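Local coordinates for protein putative pyrroline carboxylate reductase (PDB 2AHR) that probably catalyses the NAD(P)H-dependent reduction of 1-pyrroline-5-carboxylate to L-proline, the last step of proline biosynthesis, at residues 23-36 with 48-61. Sequence-based numbering, arbitrary orientation.
Sequences KQTPHELIISGSSL and LPYAMSHQDLIDQV. With NAP (NADP nicotinamide-adenine-dinucleotide phosphate), chain S.
Ile31 and Tyr50 form a single parallel-type bridge between backbones. Ile31 N donates to Pro49 O at 3.1 Å, and Ala51 N donates to Ile31 O at 2.9 Å. Residues 49-51 thus run briefly along the outer edge of strand 28-32, whose other edge pairs with strand 5-9.

Apolar contacts fill in around this bridge. Ile30 spreads its two branches. CG1 lies anti to the backbone N (chi1 180°) and carries CD1 to Pro49 and Ala51, while CG2 meets Leu57 CD2 at 3.7 Å and Val61 CG2 at 3.6 Å. Ile31 CD1 rests on Tyr50 CB. Just past the strand, at the start of helix 36-46, Leu36 CD2 touches the methyl CE of selenomethionine Met52 at 3.6 Å.

The polar contacts lead to the cofactor. Ser32 OG and His54 ND1 share a short 2.6 Å hydrogen bond at the ring edge. His54 NE2 donates to adenine N1A of NADP at 3.0 Å, so bonds at both ring nitrogens fix the imidazole's rotation. Ser34 OG donates to O1X of the 2'-phosphate at 2.8 Å. His54 and Ser34 form part of the adenosine end of a Rossmann-fold NADP site, beyond the second strand, with Ser32 positioning His54 from the second shell.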
loop_
_atom_site.group_PDB
_atom_site.type_symbol
_atom_site.label_atom_id
_atom_site.label_comp_id
_atom_site.label_asym_id
_atom_site.label_seq_id
_atom_site.Cartn_x
_atom_site.Cartn_y
_atom_site.Cartn_z
ATOM N N LYS E 23 -0.966 -50.940 7.918
ATOM C CA LYS E 23 -0.941 -52.002 8.932
ATOM C C LYS E 23 -2.327 -52.615 9.169
ATOM O O LYS E 23 -2.434 -53.718 9.673
ATOM C CB LYS E 23 -0.370 -51.488 10.254
ATOM C CG LYS E 23 1.124 -51.252 10.251
ATOM C CD LYS E 23 1.553 -50.795 11.633
ATOM C CE LYS E 23 3.017 -50.403 11.686
ATOM N NZ LYS E 23 3.417 -50.065 13.085
ATOM N N GLN E 24 -3.382 -51.897 8.799
ATOM C CA GLN E 24 -4.748 -52.393 8.948
ATOM C C GLN E 24 -5.202 -53.181 7.719
ATOM O O GLN E 24 -6.372 -53.553 7.596
ATOM C CB GLN E 24 -5.717 -51.239 9.260
ATOM C CG GLN E 24 -5.501 -50.601 10.631
ATOM C CD GLN E 24 -6.672 -49.738 11.083
ATOM O OE1 GLN E 24 -7.685 -49.603 10.379
ATOM N NE2 GLN E 24 -6.546 -49.151 12.276
ATOM N N THR E 25 -4.265 -53.422 6.807
ATOM C CA THR E 25 -4.508 -54.265 5.639
ATOM C C THR E 25 -3.844 -55.653 5.818
ATOM O O THR E 25 -2.996 -55.821 6.708
ATOM C CB THR E 25 -4.003 -53.583 4.344
ATOM O OG1 THR E 25 -2.565 -53.573 4.324
ATOM C CG2 THR E 25 -4.551 -52.154 4.234
ATOM N N PRO E 26 -4.225 -56.641 4.971
ATOM C CA PRO E 26 -3.621 -57.989 5.072
ATOM C C PRO E 26 -2.160 -58.027 4.623
ATOM O O PRO E 26 -1.478 -59.020 4.841
ATOM C CB PRO E 26 -4.467 -58.842 4.111
ATOM C CG PRO E 26 -5.647 -58.000 3.725
ATOM C CD PRO E 26 -5.229 -56.575 3.891
ATOM N N HIS E 27 -1.689 -56.939 4.023
ATOM C CA HIS E 27 -0.421 -56.941 3.296
ATOM C C HIS E 27 0.810 -56.901 4.179
ATOM O O HIS E 27 0.767 -56.477 5.321
ATOM C CB HIS E 27 -0.396 -55.806 2.260
ATOM C CG HIS E 27 -1.641 -55.735 1.443
ATOM N ND1 HIS E 27 -1.976 -56.697 0.517
ATOM C CD2 HIS E 27 -2.653 -54.839 1.437
ATOM C CE1 HIS E 27 -3.134 -56.391 -0.034
ATOM N NE2 HIS E 27 -3.565 -55.266 0.504
ATOM N N GLU E 28 1.916 -57.344 3.604
ATOM C CA GLU E 28 3.183 -57.410 4.290
ATOM C C GLU E 28 3.973 -56.162 3.948
ATOM O O GLU E 28 4.007 -55.745 2.791
ATOM C CB GLU E 28 3.918 -58.647 3.789
ATOM C CG GLU E 28 5.040 -59.134 4.658
ATOM C CD GLU E 28 5.521 -60.505 4.229
ATOM O OE1 GLU E 28 4.743 -61.245 3.576
ATOM O OE2 GLU E 28 6.684 -60.840 4.538
ATOM N N LEU E 29 4.619 -55.567 4.939
ATOM C CA LEU E 29 5.314 -54.311 4.704
ATOM C C LEU E 29 6.804 -54.392 4.988
ATOM O O LEU E 29 7.232 -55.072 5.922
ATOM C CB LEU E 29 4.666 -53.171 5.512
ATOM C CG LEU E 29 3.129 -53.112 5.522
ATOM C CD1 LEU E 29 2.628 -52.097 6.541
ATOM C CD2 LEU E 29 2.548 -52.841 4.127
ATOM N N ILE E 30 7.585 -53.687 4.173
ATOM C CA ILE E 30 9.026 -53.553 4.383
ATOM C C ILE E 30 9.489 -52.159 3.935
ATOM O O ILE E 30 8.997 -51.625 2.931
ATOM C CB ILE E 30 9.830 -54.713 3.703
ATOM C CG1 ILE E 30 11.346 -54.552 3.935
ATOM C CG2 ILE E 30 9.461 -54.845 2.211
ATOM C CD1 ILE E 30 12.163 -55.889 3.917
ATOM N N ILE E 31 10.410 -51.568 4.698
ATOM C CA ILE E 31 10.843 -50.192 4.461
ATOM C C ILE E 31 12.322 -50.093 4.083
ATOM O O ILE E 31 13.061 -51.077 4.176
ATOM C CB ILE E 31 10.493 -49.250 5.651
ATOM C CG1 ILE E 31 11.151 -49.701 6.956
ATOM C CG2 ILE E 31 8.989 -49.164 5.837
ATOM C CD1 ILE E 31 12.531 -49.128 7.180
ATOM N N SER E 32 12.734 -48.903 3.647
ATOM C CA SER E 32 14.100 -48.646 3.217
ATOM C C SER E 32 14.400 -47.136 3.296
ATOM O O SER E 32 13.798 -46.336 2.572
ATOM C CB SER E 32 14.288 -49.182 1.793
ATOM O OG SER E 32 15.651 -49.206 1.425
ATOM N N GLY E 33 15.328 -46.754 4.172
ATOM C CA GLY E 33 15.584 -45.340 4.473
ATOM C C GLY E 33 16.683 -44.681 3.660
ATOM O O GLY E 33 17.042 -45.172 2.600
ATOM N N SER E 34 17.208 -43.562 4.165
ATOM C CA SER E 34 18.251 -42.781 3.475
ATOM C C SER E 34 19.640 -43.393 3.628
ATOM O O SER E 34 20.511 -43.203 2.776
ATOM C CB SER E 34 18.266 -41.323 3.962
ATOM O OG SER E 34 18.636 -41.222 5.330
ATOM N N SER E 35 19.837 -44.094 4.738
ATOM C CA SER E 35 21.016 -44.922 4.964
ATOM C C SER E 35 20.552 -46.172 5.696
ATOM O O SER E 35 19.474 -46.173 6.290
ATOM C CB SER E 35 22.073 -44.167 5.783
ATOM O OG SER E 35 21.585 -43.810 7.065
ATOM N N LEU E 36 21.351 -47.235 5.640
ATOM C CA LEU E 36 21.056 -48.464 6.385
ATOM C C LEU E 36 20.908 -48.189 7.882
ATOM O O LEU E 36 20.037 -48.760 8.545
ATOM C CB LEU E 36 22.133 -49.522 6.142
ATOM C CG LEU E 36 21.912 -50.892 6.790
ATOM C CD1 LEU E 36 20.665 -51.597 6.250
ATOM C CD2 LEU E 36 23.159 -51.753 6.619
ATOM N N LEU E 48 8.742 -52.664 12.060
ATOM C CA LEU E 48 8.616 -53.265 10.732
ATOM C C LEU E 48 9.949 -53.788 10.214
ATOM O O LEU E 48 11.004 -53.332 10.663
ATOM C CB LEU E 48 8.054 -52.247 9.732
ATOM C CG LEU E 48 6.586 -51.825 9.823
ATOM C CD1 LEU E 48 6.368 -50.600 8.941
ATOM C CD2 LEU E 48 5.632 -52.951 9.432
ATOM N N PRO E 49 9.908 -54.747 9.263
ATOM C CA PRO E 49 11.135 -55.194 8.600
ATOM C C PRO E 49 11.786 -54.055 7.819
ATOM O O PRO E 49 11.079 -53.196 7.277
ATOM C CB PRO E 49 10.640 -56.268 7.626
ATOM C CG PRO E 49 9.308 -56.692 8.155
ATOM C CD PRO E 49 8.723 -55.470 8.763
ATOM N N TYR E 50 13.116 -54.040 7.779
ATOM C CA TYR E 50 13.850 -53.097 6.932
ATOM C C TYR E 50 14.676 -53.865 5.903
ATOM O O TYR E 50 15.003 -55.040 6.113
ATOM C CB TYR E 50 14.755 -52.172 7.764
ATOM C CG TYR E 50 15.905 -52.882 8.452
ATOM C CD1 TYR E 50 15.755 -53.407 9.734
ATOM C CD2 TYR E 50 17.143 -53.033 7.817
ATOM C CE1 TYR E 50 16.811 -54.068 10.367
ATOM C CE2 TYR E 50 18.199 -53.688 8.443
ATOM C CZ TYR E 50 18.028 -54.202 9.717
ATOM O OH TYR E 50 19.065 -54.854 10.348
ATOM N N ALA E 51 15.012 -53.196 4.802
ATOM C CA ALA E 51 15.845 -53.786 3.758
ATOM C C ALA E 51 17.304 -53.326 3.834
ATOM O O ALA E 51 17.608 -52.229 4.317
ATOM C CB ALA E 51 15.263 -53.492 2.376
HETATM N N MSE E 52 18.196 -54.180 3.332
HETATM C CA MSE E 52 19.631 -53.916 3.329
HETATM C C MSE E 52 20.027 -52.832 2.318
HETATM O O MSE E 52 21.086 -52.211 2.444
HETATM C CB MSE E 52 20.406 -55.216 3.070
HETATM C CG MSE E 52 20.234 -56.304 4.147
HETATM SE SE MSE E 52 20.564 -55.770 5.846
HETATM C CE MSE E 52 22.219 -55.090 5.719
ATOM N N SER E 53 19.163 -52.614 1.326
ATOM C CA SER E 53 19.340 -51.594 0.290
ATOM C C SER E 53 17.999 -51.401 -0.410
ATOM O O SER E 53 17.069 -52.174 -0.176
ATOM C CB SER E 53 20.394 -52.045 -0.734
ATOM O OG SER E 53 19.890 -53.070 -1.582
ATOM N N HIS E 54 17.900 -50.395 -1.281
ATOM C CA HIS E 54 16.675 -50.210 -2.072
ATOM C C HIS E 54 16.498 -51.350 -3.063
ATOM O O HIS E 54 15.383 -51.806 -3.288
ATOM C CB HIS E 54 16.636 -48.863 -2.814
ATOM C CG HIS E 54 16.706 -47.667 -1.920
ATOM N ND1 HIS E 54 16.207 -47.661 -0.636
ATOM C CD2 HIS E 54 17.198 -46.423 -2.137
ATOM C CE1 HIS E 54 16.410 -46.476 -0.092
ATOM N NE2 HIS E 54 17.010 -45.706 -0.981
ATOM N N GLN E 55 17.597 -51.807 -3.656
ATOM C CA GLN E 55 17.531 -52.943 -4.576
ATOM C C GLN E 55 17.109 -54.206 -3.834
ATOM O O GLN E 55 16.302 -54.986 -4.343
ATOM C CB GLN E 55 18.853 -53.141 -5.328
ATOM C CG GLN E 55 18.728 -53.976 -6.614
ATOM C CD GLN E 55 17.754 -53.395 -7.639
ATOM O OE1 GLN E 55 17.942 -52.286 -8.145
ATOM N NE2 GLN E 55 16.722 -54.159 -7.967
ATOM N N ASP E 56 17.638 -54.379 -2.620
ATOM C CA ASP E 56 17.261 -55.486 -1.732
ATOM C C ASP E 56 15.748 -55.455 -1.465
ATOM O O ASP E 56 15.078 -56.495 -1.511
ATOM C CB ASP E 56 18.069 -55.425 -0.424
ATOM C CG ASP E 56 17.737 -56.569 0.544
ATOM O OD1 ASP E 56 17.397 -56.282 1.719
ATOM O OD2 ASP E 56 17.828 -57.755 0.139
ATOM N N LEU E 57 15.222 -54.255 -1.204
ATOM C CA LEU E 57 13.775 -54.009 -1.129
ATOM C C LEU E 57 13.063 -54.438 -2.431
ATOM O O LEU E 57 12.139 -55.265 -2.402
ATOM C CB LEU E 57 13.533 -52.519 -0.822
ATOM C CG LEU E 57 12.188 -51.782 -0.705
ATOM C CD1 LEU E 57 11.291 -51.930 -1.949
ATOM C CD2 LEU E 57 11.448 -52.156 0.562
ATOM N N ILE E 58 13.519 -53.898 -3.563
ATOM C CA ILE E 58 12.882 -54.130 -4.872
ATOM C C ILE E 58 12.752 -55.618 -5.259
ATOM O O ILE E 58 11.746 -56.024 -5.849
ATOM C CB ILE E 58 13.584 -53.331 -6.018
ATOM C CG1 ILE E 58 13.502 -51.818 -5.765
ATOM C CG2 ILE E 58 12.948 -53.643 -7.364
ATOM C CD1 ILE E 58 14.547 -50.991 -6.525
ATOM N N ASP E 59 13.759 -56.418 -4.904
ATOM C CA ASP E 59 13.838 -57.822 -5.331
ATOM C C ASP E 59 12.832 -58.797 -4.674
ATOM O O ASP E 59 12.628 -59.910 -5.171
ATOM C CB ASP E 59 15.281 -58.341 -5.183
ATOM C CG ASP E 59 16.287 -57.570 -6.055
ATOM O OD1 ASP E 59 15.906 -57.018 -7.120
ATOM O OD2 ASP E 59 17.474 -57.519 -5.669
ATOM N N GLN E 60 12.195 -58.380 -3.579
ATOM C CA GLN E 60 11.265 -59.252 -2.837
ATOM C C GLN E 60 9.789 -58.794 -2.812
ATOM O O GLN E 60 8.913 -59.513 -2.327
ATOM C CB GLN E 60 11.776 -59.452 -1.403
ATOM C CG GLN E 60 12.228 -58.167 -0.697
ATOM C CD GLN E 60 12.739 -58.404 0.715
ATOM O OE1 GLN E 60 13.797 -57.899 1.095
ATOM N NE2 GLN E 60 11.985 -59.168 1.503
ATOM N N VAL E 61 9.521 -57.612 -3.362
ATOM C CA VAL E 61 8.243 -56.924 -3.184
ATOM C C VAL E 61 7.316 -56.992 -4.418
ATOM O O VAL E 61 7.797 -57.116 -5.540
ATOM C CB VAL E 61 8.566 -55.478 -2.742
ATOM C CG1 VAL E 61 7.802 -54.441 -3.516
ATOM C CG2 VAL E 61 8.447 -55.337 -1.243
HETATM P PA NAP S . 10.340 -35.520 4.600
HETATM O O1A NAP S . 11.516 -34.615 4.486
HETATM O O2A NAP S . 9.715 -35.393 5.948
HETATM O O5B NAP S . 10.709 -37.063 4.285
HETATM C C5B NAP S . 11.630 -37.437 3.285
HETATM C C4B NAP S . 12.396 -38.654 3.797
HETATM O O4B NAP S . 13.138 -39.283 2.766
HETATM C C3B NAP S . 13.372 -38.269 4.907
HETATM O O3B NAP S . 13.022 -38.990 6.069
HETATM C C2B NAP S . 14.749 -38.658 4.392
HETATM O O2B NAP S . 15.567 -39.333 5.334
HETATM C C1B NAP S . 14.405 -39.653 3.292
HETATM N N9A NAP S . 15.496 -39.757 2.293
HETATM C C8A NAP S . 16.415 -38.793 1.942
HETATM N N7A NAP S . 17.247 -39.314 1.006
HETATM C C5A NAP S . 16.879 -40.597 0.758
HETATM C C6A NAP S . 17.398 -41.578 -0.089
HETATM N N6A NAP S . 18.695 -41.526 -0.388
HETATM N N1A NAP S . 16.791 -42.818 -0.121
HETATM C C2A NAP S . 15.704 -43.094 0.691
HETATM N N3A NAP S . 15.209 -42.120 1.534
HETATM C C4A NAP S . 15.783 -40.890 1.567
HETATM O O3 NAP S . 9.298 -35.202 3.398
HETATM P PN NAP S . 7.707 -35.504 3.472
HETATM O O1N NAP S . 7.052 -34.266 3.985
HETATM O O2N NAP S . 7.425 -36.801 4.144
HETATM O O5D NAP S . 7.349 -35.641 1.902
HETATM C C5D NAP S . 7.610 -36.827 1.184
HETATM C C4D NAP S . 6.758 -36.869 -0.082
HETATM O O4D NAP S . 5.379 -36.765 0.215
HETATM C C3D NAP S . 7.098 -35.716 -1.022
HETATM O O3D NAP S . 7.292 -36.262 -2.305
HETATM C C2D NAP S . 5.894 -34.783 -1.008
HETATM O O2D NAP S . 5.700 -34.205 -2.294
HETATM C C1D NAP S . 4.762 -35.725 -0.542
HETATM N N1N NAP S . 3.687 -35.122 0.289
HETATM C C2N NAP S . 3.954 -34.587 1.534
HETATM C C3N NAP S . 2.919 -34.055 2.309
HETATM C C7N NAP S . 3.161 -33.581 3.712
HETATM O O7N NAP S . 2.037 -33.130 4.434
HETATM N N7N NAP S . 4.392 -33.601 4.241
HETATM C C4N NAP S . 1.608 -34.072 1.818
HETATM C C5N NAP S . 1.340 -34.620 0.572
HETATM C C6N NAP S . 2.394 -35.144 -0.180
HETATM P P2B NAP S . 16.336 -38.611 6.562
HETATM O O1X NAP S . 17.277 -39.632 7.181
HETATM O O2X NAP S . 17.147 -37.449 6.035
HETATM O O3X NAP S . 15.341 -38.124 7.602
#